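Local coordinates for protein aminotransferase class I and II (Anaerococcus prevotii, PDB 4EMY) that probably works as a homodimeric transaminase that uses pyridoxal 5'-phosphate as its cofactor, at residues A113-Y121 and S289-W298. Numbering follows the deposited sequence.
Sequences AIRSAIFSY and SLAHSARCNW
Two helices of the large domain of this fold-type I, pyridoxal phosphate-dependent aminotransferase meet here, at the dimer interface. Helix 109-121, whose start lines the cofactor pocket, meets the end of helix 280-297. The axes of 113-121 and 289-297 approach to 10.5 Å, with their directions 118° apart. The guanidinium of Arg115 reaches across to Asn297 and Trp298. Asn297 lies over one face of it, and the two planes are 43° apart. Arg115 NH1 and Asn297 ND2 are 3.3 Å apart, but both are donors and do not bond. ND2 instead donates to Ser293 O, one turn back, at 2.8 Å. Asn297 OD1 takes a hydrogen bond from Arg115 NE of the second subunit. Replacing Asn297 with an alanine would probably cost the NE of that arginine this acceptor and take the amide from over one face of the Arg115 guanidinium in its own chain. Ser116 CB packs on Leu290 CG at 3.9 Å. Ser116 OG, beside its own backbone N (chi1 -65°), hydrogen-bonds to Gly112 O and meets the edge of the Trp298 ring, 3.5 Å from CH2. At the far end, Ser289 OG hydrogen-bonds to Ala11 O of the second subunit and lies 3.0 Å from Ser120 OG, within hydrogen-bonding distance.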
ATOM      1  N   ALA A 113      -5.458   0.583  -7.061  1.00 35.79           N
ATOM      2  CA  ALA A 113      -6.657   1.105  -7.693  1.00 35.66           C
ATOM      3  C   ALA A 113      -7.738   0.036  -7.865  1.00 35.53           C
ATOM      4  O   ALA A 113      -8.920   0.309  -7.665  1.00 35.79           O
ATOM      5  CB  ALA A 113      -6.311   1.736  -9.026  1.00 35.47           C
ATOM      6  N   ILE A 114      -7.333  -1.177  -8.223  1.00 35.47           N
ATOM      7  CA  ILE A 114      -8.287  -2.240  -8.507  1.00 35.58           C
ATOM      8  C   ILE A 114      -9.029  -2.718  -7.258  1.00 36.06           C
ATOM      9  O   ILE A 114     -10.252  -2.831  -7.278  1.00 36.11           O
ATOM     10  CB  ILE A 114      -7.619  -3.423  -9.245  1.00 35.43           C
ATOM     11  CG1 ILE A 114      -7.409  -3.056 -10.703  1.00 35.31           C
ATOM     12  CG2 ILE A 114      -8.476  -4.688  -9.169  1.00 35.55           C
ATOM     13  CD1 ILE A 114      -6.507  -4.022 -11.422  1.00 35.70           C
ATOM     14  N   ARG A 115      -8.291  -2.987  -6.181  1.00 36.70           N
ATOM     15  CA  ARG A 115      -8.894  -3.472  -4.935  1.00 37.61           C
ATOM     16  C   ARG A 115      -9.869  -2.446  -4.364  1.00 37.83           C
ATOM     17  O   ARG A 115     -10.899  -2.805  -3.785  1.00 38.35           O
ATOM     18  CB  ARG A 115      -7.823  -3.799  -3.883  1.00 38.66           C
ATOM     19  CG  ARG A 115      -7.068  -2.582  -3.361  1.00 39.39           C
ATOM     20  CD  ARG A 115      -6.714  -2.667  -1.880  1.00 41.09           C
ATOM     21  NE  ARG A 115      -7.865  -2.615  -0.967  1.00 41.90           N
ATOM     22  CZ  ARG A 115      -8.504  -1.501  -0.607  1.00 42.40           C
ATOM     23  NH1 ARG A 115      -9.534  -1.563   0.227  1.00 43.31           N
ATOM     24  NH2 ARG A 115      -8.132  -0.323  -1.093  1.00 42.23           N
ATOM     25  N   SER A 116      -9.521  -1.170  -4.531  1.00 37.52           N
ATOM     26  CA  SER A 116     -10.307  -0.077  -3.994  1.00 37.66           C
ATOM     27  C   SER A 116     -11.656  -0.013  -4.692  1.00 37.44           C
ATOM     28  O   SER A 116     -12.684   0.192  -4.046  1.00 38.02           O
ATOM     29  CB  SER A 116      -9.532   1.229  -4.131  1.00 37.60           C
ATOM     30  OG  SER A 116      -8.366   1.171  -3.332  1.00 37.80           O
ATOM     31  N   ALA A 117     -11.639  -0.216  -6.006  1.00 36.69           N
ATOM     32  CA  ALA A 117     -12.851  -0.265  -6.813  1.00 36.68           C
ATOM     33  C   ALA A 117     -13.734  -1.454  -6.429  1.00 36.92           C
ATOM     34  O   ALA A 117     -14.948  -1.302  -6.290  1.00 37.41           O
ATOM     35  CB  ALA A 117     -12.499  -0.310  -8.288  1.00 36.11           C
ATOM     36  N   ILE A 118     -13.113  -2.619  -6.238  1.00 36.65           N
ATOM     37  CA  ILE A 118     -13.818  -3.831  -5.834  1.00 37.22           C
ATOM     38  C   ILE A 118     -14.395  -3.724  -4.420  1.00 38.14           C
ATOM     39  O   ILE A 118     -15.472  -4.266  -4.138  1.00 38.99           O
ATOM     40  CB  ILE A 118     -12.924  -5.081  -5.928  1.00 37.01           C
ATOM     41  CG1 ILE A 118     -12.362  -5.222  -7.342  1.00 36.45           C
ATOM     42  CG2 ILE A 118     -13.712  -6.337  -5.557  1.00 37.76           C
ATOM     43  CD1 ILE A 118     -11.432  -6.403  -7.521  1.00 36.43           C
ATOM     44  N   PHE A 119     -13.686  -3.024  -3.539  1.00 38.18           N
ATOM     45  CA  PHE A 119     -14.150  -2.824  -2.180  1.00 39.15           C
ATOM     46  C   PHE A 119     -15.330  -1.858  -2.148  1.00 39.77           C
ATOM     47  O   PHE A 119     -16.372  -2.169  -1.577  1.00 40.76           O
ATOM     48  CB  PHE A 119     -13.014  -2.317  -1.297  1.00 39.31           C
ATOM     49  CG  PHE A 119     -13.334  -2.320   0.172  1.00 40.59           C
ATOM     50  CD1 PHE A 119     -13.826  -1.176   0.797  1.00 41.32           C
ATOM     51  CD2 PHE A 119     -13.138  -3.465   0.938  1.00 41.33           C
ATOM     52  CE1 PHE A 119     -14.126  -1.178   2.153  1.00 42.70           C
ATOM     53  CE2 PHE A 119     -13.434  -3.470   2.296  1.00 42.76           C
ATOM     54  CZ  PHE A 119     -13.927  -2.324   2.903  1.00 43.50           C
ATOM     55  N   SER A 120     -15.170  -0.704  -2.791  1.00 39.48           N
ATOM     56  CA  SER A 120     -16.142   0.388  -2.681  1.00 40.31           C
ATOM     57  C   SER A 120     -17.429   0.220  -3.488  1.00 40.75           C
ATOM     58  O   SER A 120     -18.460   0.785  -3.113  1.00 41.80           O
ATOM     59  CB  SER A 120     -15.491   1.725  -3.027  1.00 39.92           C
ATOM     60  OG  SER A 120     -14.583   2.107  -2.016  1.00 40.19           O
ATOM     61  N   TYR A 121     -17.374  -0.548  -4.578  1.00 40.16           N
ATOM     62  CA  TYR A 121     -18.505  -0.635  -5.508  1.00 40.54           C
ATOM     63  C   TYR A 121     -19.148  -2.014  -5.646  1.00 41.20           C
ATOM     64  O   TYR A 121     -20.115  -2.194  -6.399  1.00 41.79           O
ATOM     65  CB  TYR A 121     -18.131  -0.024  -6.857  1.00 39.71           C
ATOM     66  CG  TYR A 121     -17.804   1.434  -6.707  1.00 39.65           C
ATOM     67  CD1 TYR A 121     -18.811   2.391  -6.681  1.00 40.50           C
ATOM     68  CD2 TYR A 121     -16.483   1.856  -6.550  1.00 38.95           C
ATOM     69  CE1 TYR A 121     -18.514   3.730  -6.523  1.00 40.88           C
ATOM     70  CE2 TYR A 121     -16.175   3.195  -6.387  1.00 39.17           C
ATOM     71  CZ  TYR A 121     -17.191   4.125  -6.377  1.00 40.09           C
ATOM     72  OH  TYR A 121     -16.888   5.451  -6.215  1.00 40.47           O
ATOM     73  N   SER A 289     -14.405   8.186  -0.377  1.00 45.16           N
ATOM     74  CA  SER A 289     -14.306   6.764  -0.113  1.00 44.32           C
ATOM     75  C   SER A 289     -12.885   6.241  -0.264  1.00 42.88           C
ATOM     76  O   SER A 289     -12.358   5.599   0.644  1.00 42.35           O
ATOM     77  CB  SER A 289     -15.246   5.994  -1.028  1.00 44.65           C
ATOM     78  OG  SER A 289     -15.317   4.639  -0.630  1.00 44.26           O
ATOM     79  N   LEU A 290     -12.270   6.514  -1.411  1.00 42.43           N
ATOM     80  CA  LEU A 290     -10.890   6.090  -1.668  1.00 41.31           C
ATOM     81  C   LEU A 290      -9.845   6.760  -0.768  1.00 41.31           C
ATOM     82  O   LEU A 290      -8.810   6.161  -0.469  1.00 40.53           O
ATOM     83  CB  LEU A 290     -10.527   6.236  -3.151  1.00 40.97           C
ATOM     84  CG  LEU A 290     -10.755   4.952  -3.963  1.00 40.26           C
ATOM     85  CD1 LEU A 290     -12.233   4.660  -4.218  1.00 40.79           C
ATOM     86  CD2 LEU A 290      -9.983   5.012  -5.267  1.00 39.72           C
ATOM     87  N   ALA A 291     -10.128   7.983  -0.320  1.00 42.29           N
ATOM     88  CA  ALA A 291      -9.280   8.645   0.662  1.00 42.49           C
ATOM     89  C   ALA A 291      -9.377   7.968   2.021  1.00 42.41           C
ATOM     90  O   ALA A 291      -8.374   7.857   2.723  1.00 41.85           O
ATOM     91  CB  ALA A 291      -9.622  10.119   0.774  1.00 43.69           C
ATOM     92  N   HIS A 292     -10.578   7.518   2.390  1.00 43.09           N
ATOM     93  CA  HIS A 292     -10.751   6.774   3.633  1.00 43.32           C
ATOM     94  C   HIS A 292     -10.092   5.433   3.524  1.00 42.37           C
ATOM     95  O   HIS A 292      -9.453   4.977   4.464  1.00 42.09           O
ATOM     96  CB  HIS A 292     -12.222   6.620   3.991  1.00 44.67           C
ATOM     97  CG  HIS A 292     -12.458   6.032   5.364  1.00 44.90           C
ATOM     98  ND1 HIS A 292     -12.441   4.712   5.600  1.00 44.50           N
ATOM     99  CD2 HIS A 292     -12.717   6.643   6.584  1.00 45.74           C
ATOM    100  CE1 HIS A 292     -12.666   4.486   6.901  1.00 45.03           C
ATOM    101  NE2 HIS A 292     -12.842   5.668   7.501  1.00 45.64           N
ATOM    102  N   SER A 293     -10.240   4.787   2.371  1.00 39.38           N
ATOM    103  CA  SER A 293      -9.559   3.525   2.102  1.00 39.45           C
ATOM    104  C   SER A 293      -8.039   3.687   2.133  1.00 38.56           C
ATOM    105  O   SER A 293      -7.350   2.862   2.734  1.00 39.12           O
ATOM    106  CB  SER A 293     -10.002   2.925   0.761  1.00 39.09           C
ATOM    107  OG  SER A 293     -11.166   2.130   0.891  1.00 40.55           O
ATOM    108  N   ALA A 294      -7.523   4.744   1.498  1.00 37.52           N
ATOM    109  CA  ALA A 294      -6.066   4.993   1.468  1.00 36.95           C
ATOM    110  C   ALA A 294      -5.523   5.151   2.874  1.00 37.88           C
ATOM    111  O   ALA A 294      -4.441   4.652   3.188  1.00 37.88           O
ATOM    112  CB  ALA A 294      -5.724   6.224   0.637  1.00 35.83           C
ATOM    113  N   ARG A 295      -6.300   5.830   3.718  1.00 38.80           N
ATOM    114  CA  ARG A 295      -5.874   6.138   5.073  1.00 39.90           C
ATOM    115  C   ARG A 295      -5.789   4.885   5.910  1.00 41.10           C
ATOM    116  O   ARG A 295      -4.928   4.770   6.777  1.00 41.94           O
ATOM    117  CB  ARG A 295      -6.810   7.145   5.745  1.00 40.61           C
ATOM    118  CG  ARG A 295      -6.148   7.837   6.927  1.00 41.53           C
ATOM    119  CD  ARG A 295      -4.788   8.400   6.490  1.00 40.71           C
ATOM    120  NE  ARG A 295      -3.773   8.485   7.545  1.00 41.59           N
ATOM    121  CZ  ARG A 295      -3.848   9.271   8.617  1.00 42.55           C
ATOM    122  NH1 ARG A 295      -4.917  10.034   8.833  1.00 42.76           N
ATOM    123  NH2 ARG A 295      -2.852   9.274   9.493  1.00 43.52           N
ATOM    124  N   CYS A 296      -6.674   3.944   5.620  1.00 41.55           N
ATOM    125  CA  CYS A 296      -6.754   2.714   6.368  1.00 43.18           C
ATOM    126  C   CYS A 296      -5.802   1.650   5.865  1.00 42.73           C
ATOM    127  O   CYS A 296      -5.266   0.883   6.650  1.00 44.23           O
ATOM    128  CB  CYS A 296      -8.189   2.203   6.365  1.00 44.52           C
ATOM    129  SG  CYS A 296      -9.311   3.346   7.203  1.00 45.95           S
ATOM    130  N   ASN A 297      -5.567   1.617   4.561  1.00 41.19           N
ATOM    131  CA  ASN A 297      -4.792   0.530   3.975  1.00 40.78           C
ATOM    132  C   ASN A 297      -3.298   0.798   3.744  1.00 39.84           C
ATOM    133  O   ASN A 297      -2.483  -0.082   4.000  1.00 40.59           O
ATOM    134  CB  ASN A 297      -5.487  -0.001   2.715  1.00 40.32           C
ATOM    135  CG  ASN A 297      -6.859  -0.597   3.018  1.00 41.76           C
ATOM    136  OD1 ASN A 297      -6.961  -1.680   3.601  1.00 43.59           O
ATOM    137  ND2 ASN A 297      -7.917   0.110   2.631  1.00 41.34           N
ATOM    138  N   TRP A 298      -2.931   1.993   3.288  1.00 38.39           N
ATOM    139  CA  TRP A 298      -1.510   2.294   3.034  1.00 37.73           C
ATOM    140  C   TRP A 298      -1.060   3.662   3.490  1.00 37.58           C
ATOM    141  O   TRP A 298       0.108   4.029   3.325  1.00 37.30           O
ATOM    142  CB  TRP A 298      -1.169   2.084   1.561  1.00 36.42           C
ATOM    143  CG  TRP A 298      -2.003   2.915   0.623  1.00 35.34           C
ATOM    144  CD1 TRP A 298      -1.792   4.236   0.240  1.00 34.74           C
ATOM    145  CD2 TRP A 298      -3.225   2.504  -0.086  1.00 35.02           C
ATOM    146  NE1 TRP A 298      -2.769   4.657  -0.628  1.00 34.20           N
ATOM    147  CE2 TRP A 298      -3.659   3.668  -0.864  1.00 34.28           C
ATOM    148  CE3 TRP A 298      -3.970   1.331  -0.153  1.00 35.44           C
ATOM    149  CZ2 TRP A 298      -4.786   3.634  -1.668  1.00 34.05           C
ATOM    150  CZ3 TRP A 298      -5.107   1.311  -0.963  1.00 35.17           C
ATOM    151  CH2 TRP A 298      -5.503   2.435  -1.702  1.00 34.54           C
TER